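Capsid (Human calicivirus NLV/Boxer/2001/US, PDB 4RDL) forms the protruding domain of a norovirus capsid protein, a dimer that binds the Lewis y histo-blood group tetrasaccharide and probably mediates attachment to host-cell glycans. Local coordinates at residues 28-33 with 69-74; 112-117 with 137-142; 173-178 with 221-226. All coordinates share one frame; numbering follows the deposited sequence.

Contact 1: 28-33 with 69-74; sequences RVPMLI and CIARMR
NH1 of Arg28 is gripped by the carbonyl oxygens of Leu185 and Pro230, and Arg28 NE forms a salt bridge with Asp109. The side chain leaves the backbone away from Ile70, and it is the peptide of Arg28 that Ile70 meets. The methyl CG2 of Ile70 sits squarely over the face of the peptide joining Arg28 to Val29, 3.3 Å from Arg28 C and 3.4 Å from Val29 N. This branch is turned anti to the Ile70 backbone N, which aims it at the peptide, whereas CG1 lies beside the N. Ala71 CB packs beside it, 3.7 Å from Arg28 O. On the far side of Val29, the ring of Pro30 slides past Ile70 in the opposite direction, its CD 4.0 Å from Ile70 CG2 and 3.7 Å from Ile70 O.

No hydrogen bond crosses, and two turns shape the surfaces. Ile70 and Ala71 are the central residues of a type II beta turn from Cys69 to Arg72, closed by a weak bond, and Pro30 centres an inverse gamma turn. This buried contact packs the loop ahead of strand 35-38 on the turn into strand 72-80, at the junction of the two sheets and beside the second subunit, whose Arg72 touches Pro30. Val29 leans on Val229 of strand 228-231, and Ala71 pairs by backbone with Leu172 of strand 167-177.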
loop_
_atom_site.group_PDB
_atom_site.type_symbol
_atom_site.label_atom_id
_atom_site.label_comp_id
_atom_site.label_asym_id
_atom_site.label_seq_id
_atom_site.Cartn_x
_atom_site.Cartn_y
_atom_site.Cartn_z
ATOM N N ARG A 28 -5.841 -5.089 -6.514
ATOM C CA ARG A 28 -5.013 -5.680 -7.575
ATOM C C ARG A 28 -3.836 -4.801 -8.004
ATOM O O ARG A 28 -2.870 -5.295 -8.587
ATOM C CB ARG A 28 -5.872 -6.013 -8.792
ATOM C CG ARG A 28 -6.892 -7.099 -8.518
ATOM C CD ARG A 28 -7.719 -7.387 -9.757
ATOM N NE ARG A 28 -6.980 -8.147 -10.753
ATOM C CZ ARG A 28 -7.288 -8.183 -12.046
ATOM N NH1 ARG A 28 -8.299 -7.448 -12.511
ATOM N NH2 ARG A 28 -6.582 -8.947 -12.872
ATOM N N VAL A 29 -3.938 -3.495 -7.753
ATOM C CA VAL A 29 -2.810 -2.569 -7.882
ATOM C C VAL A 29 -2.872 -1.627 -6.685
ATOM O O VAL A 29 -3.953 -1.401 -6.137
ATOM C CB VAL A 29 -2.867 -1.739 -9.188
ATOM C CG1 VAL A 29 -2.585 -2.618 -10.404
ATOM C CG2 VAL A 29 -4.215 -1.045 -9.321
ATOM N N PRO A 30 -1.720 -1.104 -6.241
ATOM C CA PRO A 30 -1.735 -0.167 -5.112
ATOM C C PRO A 30 -2.077 1.244 -5.592
ATOM O O PRO A 30 -1.197 2.078 -5.828
ATOM C CB PRO A 30 -0.308 -0.266 -4.567
ATOM C CG PRO A 30 0.504 -0.559 -5.786
ATOM C CD PRO A 30 -0.346 -1.480 -6.631
ATOM N N MET A 31 -3.376 1.485 -5.754
ATOM C CA MET A 31 -3.901 2.752 -6.246
ATOM C C MET A 31 -5.208 3.011 -5.543
ATOM O O MET A 31 -5.982 2.084 -5.311
ATOM C CB MET A 31 -4.201 2.686 -7.746
ATOM C CG MET A 31 -3.023 2.451 -8.649
ATOM S SD MET A 31 -1.826 3.786 -8.590
ATOM C CE MET A 31 -2.840 5.221 -8.808
ATOM N N LEU A 32 -5.471 4.274 -5.226
ATOM C CA LEU A 32 -6.770 4.637 -4.675
ATOM C C LEU A 32 -7.906 4.193 -5.601
ATOM O O LEU A 32 -7.788 4.221 -6.833
ATOM C CB LEU A 32 -6.845 6.145 -4.461
ATOM C CG LEU A 32 -5.981 6.717 -3.342
ATOM C CD1 LEU A 32 -5.978 8.238 -3.427
ATOM C CD2 LEU A 32 -6.478 6.246 -1.985
ATOM N N ILE A 33 -9.013 3.791 -4.992
ATOM C CA ILE A 33 -10.238 3.533 -5.737
ATOM C C ILE A 33 -10.836 4.848 -6.226
ATOM O O ILE A 33 -10.974 5.795 -5.449
ATOM C CB ILE A 33 -11.247 2.781 -4.860
ATOM C CG1 ILE A 33 -10.729 1.365 -4.578
ATOM C CG2 ILE A 33 -12.620 2.747 -5.531
ATOM C CD1 ILE A 33 -11.471 0.630 -3.492
ATOM N N CYS A 69 1.848 -4.937 -0.246
ATOM C CA CYS A 69 2.266 -6.152 -0.934
ATOM C C CYS A 69 1.691 -6.309 -2.341
ATOM O O CYS A 69 2.089 -7.204 -3.081
ATOM C CB CYS A 69 1.879 -7.379 -0.104
ATOM S SG CYS A 69 2.676 -7.414 1.515
ATOM N N ILE A 70 0.730 -5.467 -2.703
ATOM C CA ILE A 70 -0.024 -5.698 -3.925
ATOM C C ILE A 70 0.814 -5.539 -5.192
ATOM O O ILE A 70 1.474 -4.512 -5.389
ATOM C CB ILE A 70 -1.245 -4.761 -4.001
ATOM C CG1 ILE A 70 -2.189 -5.005 -2.818
ATOM C CG2 ILE A 70 -1.983 -4.945 -5.330
ATOM C CD1 ILE A 70 -3.236 -3.913 -2.673
ATOM N N ALA A 71 0.780 -6.575 -6.034
ATOM C CA ALA A 71 1.416 -6.560 -7.351
ATOM C C ALA A 71 2.930 -6.417 -7.269
ATOM O O ALA A 71 3.555 -5.786 -8.113
ATOM C CB ALA A 71 0.799 -5.477 -8.245
ATOM N N ARG A 72 3.508 -7.025 -6.241
ATOM C CA ARG A 72 4.955 -7.052 -6.075
ATOM C C ARG A 72 5.474 -8.475 -6.151
ATOM O O ARG A 72 4.699 -9.430 -6.039
ATOM C CB ARG A 72 5.353 -6.397 -4.750
ATOM C CG ARG A 72 5.055 -4.900 -4.730
ATOM C CD ARG A 72 5.502 -4.233 -3.443
ATOM N NE ARG A 72 5.056 -2.844 -3.377
ATOM C CZ ARG A 72 5.853 -1.787 -3.507
ATOM N NH1 ARG A 72 7.151 -1.950 -3.724
ATOM N NH2 ARG A 72 5.348 -0.559 -3.418
ATOM N N MET A 73 6.783 -8.598 -6.358
ATOM C CA MET A 73 7.480 -9.879 -6.341
ATOM C C MET A 73 8.785 -9.719 -5.588
ATOM O O MET A 73 9.285 -8.604 -5.406
ATOM C CB MET A 73 7.814 -10.348 -7.758
ATOM C CG MET A 73 6.655 -10.355 -8.740
ATOM S SD MET A 73 7.315 -10.770 -10.380
ATOM C CE MET A 73 5.879 -10.499 -11.416
ATOM N N ARG A 74 9.351 -10.847 -5.181
ATOM C CA ARG A 74 10.674 -10.861 -4.577
ATOM C C ARG A 74 11.391 -12.128 -4.998
ATOM O O ARG A 74 10.776 -13.184 -5.130
ATOM C CB ARG A 74 10.588 -10.796 -3.049
ATOM C CG ARG A 74 11.950 -10.816 -2.353
ATOM C CD ARG A 74 11.825 -10.432 -0.884
ATOM N NE ARG A 74 13.117 -10.501 -0.201
ATOM C CZ ARG A 74 13.412 -9.844 0.912
ATOM N NH1 ARG A 74 12.504 -9.059 1.481
ATOM N NH2 ARG A 74 14.620 -9.971 1.454
#

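Contact 2: 112-117 with 137-142; sequences NCDLHM and VIHSYD. With GAL (beta-D-galactopyranose), chain C; FUC (alpha-L-fucopyranose), chain B.
This is an antiparallel beta hairpin, strand 113-121 with strand 133-139, in the antiparallel sheet that also holds strands 72-80 and 167-177, in what is, by norovirus topology, the outer P2 subdomain; its open end forms part of the glycan pocket. Leu115 and Ile138 make the hydrogen-bonded pair, Leu115 N to Ile138 O at 2.9 Å and Ile138 N to Leu115 O at 2.8 Å, flanked by the non-hydrogen-bonded pairs Asp114-His139 and His116-Val137. Leu115 and Ile138 turn to the face of the sheet where Met73 of strand 72-80 packs against them and Met117; there Met117 CG touches Ile138 CD1 at 3.9 Å.

Beyond His139 the second strand turns through an inverse gamma turn at Ser140. With OG set between its own backbone N and carbonyl carbon (chi1 55°), Ser140 receives the Cys113 N-H almost straight, at 167°, and is also hydrogen-bonded to Phe110 O. Ser140 N in turn donates to Cys113 O.

The face carrying Asp114, His116, Val137 and His139 meets the sugars. Val137 CG2 lies alongside His116, 3.5 Å from ND1; the imidazole stacks on Trp174, is hydrogen-bonded through NE2 to Ser176 OG, and presents the CE1 edge to O2 of the chain B fucose. Asp114 OD2 accepts O3 of galactose at 2.7 Å and a bond from a water that also reaches His139 NE2. The other oxygen, OD1, takes the Tyr141 hydroxyl on its syn lone pair at 2.7 Å, with carboxylate and phenol planes only 15° apart. Held by both oxygens, the carboxylate has little freedom to rotate. That same Tyr141 OH sits over the centre of the His139 ring, 3.1 Å above its plane.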
loop_
_atom_site.group_PDB
_atom_site.type_symbol
_atom_site.label_atom_id
_atom_site.label_comp_id
_atom_site.label_asym_id
_atom_site.label_seq_id
_atom_site.Cartn_x
_atom_site.Cartn_y
_atom_site.Cartn_z
ATOM N N ASN A 112 -1.529 -13.318 -19.175
ATOM C CA ASN A 112 -1.362 -13.240 -20.623
ATOM C C ASN A 112 -0.958 -11.864 -21.123
ATOM O O ASN A 112 -1.402 -11.434 -22.185
ATOM C CB ASN A 112 -2.620 -13.705 -21.369
ATOM C CG ASN A 112 -2.299 -14.206 -22.764
ATOM O OD1 ASN A 112 -1.338 -14.947 -22.953
ATOM N ND2 ASN A 112 -3.088 -13.793 -23.749
ATOM N N CYS A 113 -0.101 -11.186 -20.364
ATOM C CA CYS A 113 0.310 -9.839 -20.719
ATOM C C CYS A 113 1.745 -9.557 -20.296
ATOM O O CYS A 113 2.409 -10.413 -19.703
ATOM C CB CYS A 113 -0.654 -8.812 -20.117
ATOM S SG CYS A 113 -0.809 -8.936 -18.310
ATOM N N ASP A 114 2.221 -8.364 -20.630
ATOM C CA ASP A 114 3.587 -7.971 -20.320
ATOM C C ASP A 114 3.601 -7.111 -19.064
ATOM O O ASP A 114 3.011 -6.025 -19.034
ATOM C CB ASP A 114 4.208 -7.196 -21.481
ATOM C CG ASP A 114 4.511 -8.072 -22.690
ATOM O OD1 ASP A 114 4.145 -9.272 -22.701
ATOM O OD2 ASP A 114 5.124 -7.542 -23.639
ATOM N N LEU A 115 4.250 -7.624 -18.027
ATOM C CA LEU A 115 4.400 -6.914 -16.766
ATOM C C LEU A 115 5.705 -6.137 -16.779
ATOM O O LEU A 115 6.791 -6.727 -16.815
ATOM C CB LEU A 115 4.408 -7.895 -15.592
ATOM C CG LEU A 115 3.286 -8.937 -15.575
ATOM C CD1 LEU A 115 3.527 -9.939 -14.451
ATOM C CD2 LEU A 115 1.918 -8.259 -15.426
ATOM N N HIS A 116 5.598 -4.816 -16.759
ATOM C CA HIS A 116 6.779 -3.962 -16.757
ATOM C C HIS A 116 7.106 -3.619 -15.320
ATOM O O HIS A 116 6.395 -2.835 -14.681
ATOM C CB HIS A 116 6.527 -2.699 -17.586
ATOM C CG HIS A 116 6.199 -2.992 -19.015
ATOM N ND1 HIS A 116 7.157 -3.005 -20.008
ATOM C CD2 HIS A 116 5.031 -3.335 -19.609
ATOM C CE1 HIS A 116 6.585 -3.318 -21.158
ATOM N NE2 HIS A 116 5.299 -3.533 -20.942
ATOM N N MET A 117 8.175 -4.230 -14.818
ATOM C CA MET A 117 8.524 -4.149 -13.406
ATOM C C MET A 117 9.667 -3.183 -13.177
ATOM O O MET A 117 10.592 -3.076 -13.990
ATOM C CB MET A 117 8.942 -5.524 -12.870
ATOM C CG MET A 117 7.997 -6.671 -13.205
ATOM S SD MET A 117 6.356 -6.523 -12.482
ATOM C CE MET A 117 6.686 -6.771 -10.746
ATOM N N VAL A 137 10.964 -6.603 -18.031
ATOM C CA VAL A 137 9.657 -7.074 -18.458
ATOM C C VAL A 137 9.528 -8.551 -18.101
ATOM O O VAL A 137 10.461 -9.339 -18.317
ATOM C CB VAL A 137 9.467 -6.895 -19.975
ATOM C CG1 VAL A 137 8.111 -7.425 -20.411
ATOM C CG2 VAL A 137 9.638 -5.430 -20.359
ATOM N N ILE A 138 8.383 -8.917 -17.536
ATOM C CA ILE A 138 8.059 -10.313 -17.267
ATOM C C ILE A 138 6.758 -10.679 -17.977
ATOM O O ILE A 138 5.709 -10.067 -17.735
ATOM C CB ILE A 138 7.918 -10.575 -15.748
ATOM C CG1 ILE A 138 9.232 -10.225 -15.029
ATOM C CG2 ILE A 138 7.513 -12.029 -15.473
ATOM C CD1 ILE A 138 9.159 -10.366 -13.525
ATOM N N HIS A 139 6.824 -11.678 -18.847
ATOM C CA HIS A 139 5.636 -12.202 -19.516
ATOM C C HIS A 139 4.851 -13.086 -18.562
ATOM O O HIS A 139 5.404 -14.035 -18.004
ATOM C CB HIS A 139 6.043 -13.055 -20.722
ATOM C CG HIS A 139 6.707 -12.281 -21.815
ATOM N ND1 HIS A 139 7.322 -12.893 -22.889
ATOM C CD2 HIS A 139 6.848 -10.950 -22.008
ATOM C CE1 HIS A 139 7.810 -11.967 -23.696
ATOM N NE2 HIS A 139 7.535 -10.780 -23.188
ATOM N N SER A 140 3.561 -12.807 -18.386
ATOM C CA SER A 140 2.711 -13.718 -17.616
ATOM C C SER A 140 2.074 -14.749 -18.556
ATOM O O SER A 140 0.848 -14.922 -18.599
ATOM C CB SER A 140 1.664 -12.975 -16.778
ATOM O OG SER A 140 0.879 -12.114 -17.575
ATOM N N TYR A 141 2.933 -15.418 -19.318
ATOM C CA TYR A 141 2.522 -16.420 -20.295
ATOM C C TYR A 141 3.750 -17.194 -20.744
ATOM O O TYR A 141 4.874 -16.805 -20.412
ATOM C CB TYR A 141 1.793 -15.781 -21.493
ATOM C CG TYR A 141 2.529 -14.650 -22.189
ATOM C CD1 TYR A 141 3.356 -14.899 -23.282
ATOM C CD2 TYR A 141 2.384 -13.328 -21.758
ATOM C CE1 TYR A 141 4.020 -13.867 -23.929
ATOM C CE2 TYR A 141 3.049 -12.287 -22.395
ATOM C CZ TYR A 141 3.859 -12.563 -23.482
ATOM O OH TYR A 141 4.516 -11.542 -24.124
ATOM N N ASP A 142 3.510 -18.272 -21.499
ATOM C CA ASP A 142 4.517 -19.258 -21.919
ATOM C C ASP A 142 4.923 -20.179 -20.770
ATOM O O ASP A 142 4.744 -19.844 -19.598
ATOM C CB ASP A 142 5.754 -18.606 -22.559
ATOM C CG ASP A 142 5.445 -17.928 -23.878
ATOM O OD1 ASP A 142 4.451 -18.305 -24.544
ATOM O OD2 ASP A 142 6.206 -17.019 -24.256
HETATM C C1 GAL C . 5.558 -3.279 -27.406
HETATM C C2 GAL C . 5.733 -3.421 -25.910
HETATM C C3 GAL C . 5.500 -4.815 -25.454
HETATM C C4 GAL C . 4.252 -5.325 -25.906
HETATM C C5 GAL C . 4.171 -5.215 -27.395
HETATM C C6 GAL C . 2.912 -5.677 -27.974
HETATM O O2 GAL C . 7.051 -3.002 -25.568
HETATM O O3 GAL C . 5.618 -4.884 -24.019
HETATM O O4 GAL C . 3.155 -4.591 -25.274
HETATM O O5 GAL C . 4.352 -3.799 -27.819
HETATM O O6 GAL C . 2.855 -5.723 -29.322
HETATM C C1 FUC B . 7.041 -2.059 -24.552
HETATM C C2 FUC B . 8.404 -1.902 -24.021
HETATM C C3 FUC B . 9.309 -1.344 -25.050
HETATM C C4 FUC B . 8.816 -0.059 -25.612
HETATM C C5 FUC B . 7.374 -0.156 -26.073
HETATM C C6 FUC B . 6.836 1.154 -26.504
HETATM O O2 FUC B . 8.877 -3.148 -23.596
HETATM O O3 FUC B . 10.598 -1.200 -24.544
HETATM O O4 FUC B . 8.925 0.940 -24.657
HETATM O O5 FUC B . 6.527 -0.733 -25.073
HETATM O O HOH W 1 7.705 -8.321 -24.239
#

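Contact 3: 173-178 with 221-226; sequences TWVSNR and FPTVSN. With GAL (beta-D-galactopyranose), chain C; FUC (alpha-L-fucopyranose), chain D.
Trp174 and Val224 are brought together by two side-chain torsions: chi1 of Trp174 is 65°, with CG between the backbone N and the carbonyl carbon, and chi1 of Val224 is 174°, sending CG1 to the sugar and CG2 to the indole. CG2 thus meets Trp174 CE3 at 3.6 Å, and CG1 lies 3.6 Å from O4 of the chain D fucose. The C6 methyl of that fucose abuts the indole edge, in its plane. Strand and loop together form one wall of the Lewis y pocket.

The loop is fastened by a single backbone bridge, Val175 N to Pro222 O at 3.0 Å and Val224 N to Val175 O at 2.9 Å. Next to it the Val175 and Thr223 side chains lie side by side, Val175 CB 3.8 Å from Thr223 CG2, and Pro222 CB packs on Trp174 CB.

Farther along, Asn177 holds two sugars: its backbone O accepts galactose O4, and OD1 accepts O3 of the same fucose at 2.6 Å. Ser176 OG lies 2.7 Å from galactose O4. A water joins Asn177 N, Val224 O and O4 of the chain D fucose, linking strand, loop and sugar.

Thr173 and Trp174 form a classic beta bulge opposite His116 of strand 113-121. The loop runs between strands 213-220 and 228-231, with Thr223 on Val229, while Val224 packs against Thr129 of the second subunit, and Trp174 against Asp131 of that subunit.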
loop_
_atom_site.group_PDB
_atom_site.type_symbol
_atom_site.label_atom_id
_atom_site.label_comp_id
_atom_site.label_asym_id
_atom_site.label_seq_id
_atom_site.Cartn_x
_atom_site.Cartn_y
_atom_site.Cartn_z
ATOM N N THR A 173 5.101 -1.563 -12.464
ATOM C CA THR A 173 5.055 -0.153 -12.857
ATOM C C THR A 173 3.964 0.108 -13.889
ATOM O O THR A 173 3.198 1.070 -13.773
ATOM C CB THR A 173 6.412 0.313 -13.398
ATOM O OG1 THR A 173 7.393 0.099 -12.378
ATOM C CG2 THR A 173 6.393 1.793 -13.770
ATOM N N TRP A 174 3.900 -0.743 -14.903
ATOM C CA TRP A 174 2.839 -0.655 -15.892
ATOM C C TRP A 174 2.669 -1.997 -16.611
ATOM O O TRP A 174 3.482 -2.917 -16.433
ATOM C CB TRP A 174 3.060 0.519 -16.868
ATOM C CG TRP A 174 4.281 0.432 -17.759
ATOM C CD1 TRP A 174 5.589 0.602 -17.391
ATOM C CD2 TRP A 174 4.287 0.211 -19.174
ATOM N NE1 TRP A 174 6.411 0.468 -18.492
ATOM C CE2 TRP A 174 5.633 0.238 -19.601
ATOM C CE3 TRP A 174 3.281 -0.012 -20.125
ATOM C CZ2 TRP A 174 6.003 0.048 -20.934
ATOM C CZ3 TRP A 174 3.648 -0.189 -21.449
ATOM C CH2 TRP A 174 5.000 -0.167 -21.840
ATOM N N VAL A 175 1.596 -2.109 -17.390
ATOM C CA VAL A 175 1.226 -3.343 -18.063
ATOM C C VAL A 175 0.891 -3.029 -19.515
ATOM O O VAL A 175 0.283 -1.996 -19.805
ATOM C CB VAL A 175 -0.010 -3.999 -17.385
ATOM C CG1 VAL A 175 -0.441 -5.261 -18.133
ATOM C CG2 VAL A 175 0.279 -4.305 -15.918
ATOM N N SER A 176 1.308 -3.906 -20.418
ATOM C CA SER A 176 0.879 -3.807 -21.809
ATOM C C SER A 176 0.454 -5.174 -22.347
ATOM O O SER A 176 0.703 -6.210 -21.716
ATOM C CB SER A 176 1.983 -3.208 -22.684
ATOM O OG SER A 176 3.125 -4.040 -22.674
ATOM N N ASN A 177 -0.196 -5.174 -23.506
ATOM C CA ASN A 177 -0.647 -6.426 -24.100
ATOM C C ASN A 177 0.498 -7.273 -24.634
ATOM O O ASN A 177 1.551 -6.765 -25.031
ATOM C CB ASN A 177 -1.655 -6.165 -25.220
ATOM C CG ASN A 177 -1.028 -5.477 -26.418
ATOM O OD1 ASN A 177 -0.639 -4.315 -26.338
ATOM N ND2 ASN A 177 -0.947 -6.188 -27.544
ATOM N N ARG A 178 0.278 -8.580 -24.628
ATOM C CA ARG A 178 1.129 -9.516 -25.348
ATOM C C ARG A 178 0.920 -9.304 -26.839
ATOM O O ARG A 178 -0.214 -9.146 -27.290
ATOM C CB ARG A 178 0.720 -10.938 -24.970
ATOM C CG ARG A 178 1.339 -12.023 -25.801
ATOM C CD ARG A 178 0.763 -13.364 -25.406
ATOM N NE ARG A 178 1.430 -14.443 -26.120
ATOM C CZ ARG A 178 1.235 -15.733 -25.885
ATOM N NH1 ARG A 178 0.381 -16.114 -24.945
ATOM N NH2 ARG A 178 1.898 -16.641 -26.591
ATOM N N PHE A 221 -5.024 3.350 -13.796
ATOM C CA PHE A 221 -3.703 2.757 -13.641
ATOM C C PHE A 221 -3.176 2.492 -15.047
ATOM O O PHE A 221 -3.961 2.265 -15.967
ATOM C CB PHE A 221 -3.826 1.445 -12.855
ATOM C CG PHE A 221 -2.524 0.709 -12.688
ATOM C CD1 PHE A 221 -1.723 0.929 -11.578
ATOM C CD2 PHE A 221 -2.111 -0.206 -13.637
ATOM C CE1 PHE A 221 -0.521 0.255 -11.432
ATOM C CE2 PHE A 221 -0.920 -0.887 -13.498
ATOM C CZ PHE A 221 -0.121 -0.653 -12.395
ATOM N N PRO A 222 -1.848 2.533 -15.231
ATOM C CA PRO A 222 -1.276 2.332 -16.573
ATOM C C PRO A 222 -1.280 0.869 -17.058
ATOM O O PRO A 222 -0.227 0.308 -17.390
ATOM C CB PRO A 222 0.160 2.852 -16.422
ATOM C CG PRO A 222 0.469 2.609 -14.975
ATOM C CD PRO A 222 -0.825 2.959 -14.261
ATOM N N THR A 223 -2.465 0.267 -17.079
ATOM C CA THR A 223 -2.718 -0.913 -17.896
ATOM C C THR A 223 -3.021 -0.361 -19.291
ATOM O O THR A 223 -4.169 -0.015 -19.622
ATOM C CB THR A 223 -3.891 -1.758 -17.349
ATOM O OG1 THR A 223 -4.860 -0.893 -16.753
ATOM C CG2 THR A 223 -3.406 -2.768 -16.287
ATOM N N VAL A 224 -1.971 -0.220 -20.090
ATOM C CA VAL A 224 -2.064 0.516 -21.346
ATOM C C VAL A 224 -2.999 -0.189 -22.324
ATOM O O VAL A 224 -2.896 -1.399 -22.533
ATOM C CB VAL A 224 -0.659 0.752 -21.930
ATOM C CG1 VAL A 224 -0.728 1.384 -23.316
ATOM C CG2 VAL A 224 0.150 1.625 -20.977
ATOM N N SER A 225 -3.911 0.600 -22.901
ATOM C CA SER A 225 -5.043 0.164 -23.743
ATOM C C SER A 225 -6.346 -0.100 -22.974
ATOM O O SER A 225 -7.422 -0.173 -23.572
ATOM C CB SER A 225 -4.704 -1.000 -24.692
ATOM O OG SER A 225 -4.830 -2.264 -24.057
ATOM N N ASN A 226 -6.249 -0.226 -21.650
ATOM C CA ASN A 226 -7.432 -0.332 -20.797
ATOM C C ASN A 226 -7.083 0.110 -19.385
ATOM O O ASN A 226 -6.930 -0.721 -18.485
ATOM C CB ASN A 226 -7.976 -1.759 -20.775
ATOM C CG ASN A 226 -9.398 -1.827 -20.246
ATOM O OD1 ASN A 226 -9.849 -0.928 -19.538
ATOM N ND2 ASN A 226 -10.112 -2.890 -20.592
HETATM C C1 GAL C . 5.558 -3.279 -27.406
HETATM C C2 GAL C . 5.733 -3.421 -25.910
HETATM C C3 GAL C . 5.500 -4.815 -25.454
HETATM C C4 GAL C . 4.252 -5.325 -25.906
HETATM C C5 GAL C . 4.171 -5.215 -27.395
HETATM C C6 GAL C . 2.912 -5.677 -27.974
HETATM O O2 GAL C . 7.051 -3.002 -25.568
HETATM O O3 GAL C . 5.618 -4.884 -24.019
HETATM O O4 GAL C . 3.155 -4.591 -25.274
HETATM O O5 GAL C . 4.352 -3.799 -27.819
HETATM O O6 GAL C . 2.855 -5.723 -29.322
HETATM C C1 FUC D . 2.531 -0.192 -28.828
HETATM C C2 FUC D . 1.120 -0.711 -28.905
HETATM C C3 FUC D . 0.960 -1.868 -28.004
HETATM C C4 FUC D . 1.310 -1.550 -26.649
HETATM C C5 FUC D . 2.670 -0.965 -26.551
HETATM C C6 FUC D . 2.940 -0.479 -25.219
HETATM O O2 FUC D . 0.812 -1.076 -30.245
HETATM O O3 FUC D . -0.392 -2.378 -28.089
HETATM O O4 FUC D . 0.359 -0.617 -26.085
HETATM O O5 FUC D . 2.864 0.165 -27.519
HETATM O O HOH W 2 -0.963 -2.368 -24.317
#

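From the N terminus the three contacts close in series, none nested in or crossing another. Contact 1 closes a loop of 35 residues, bringing the segment ahead of strand 35-38 to the start of strand 72-80. Contact 2 follows within a hairpin, with 19 residues between its segments. Contact 3 closes last, across 42 residues, tying strand 167-177 to the loop after strand 213-220. Contacts 1 and 3 therefore both link the sheet of strands 72-80 and 167-177 to segments flanking strands of the other sheet, and meet where Met31 and Val29 pack on Phe221. Met73 joins contact 1 to contact 2, while contacts 2 and 3 lie on neighbouring strands and share galactose.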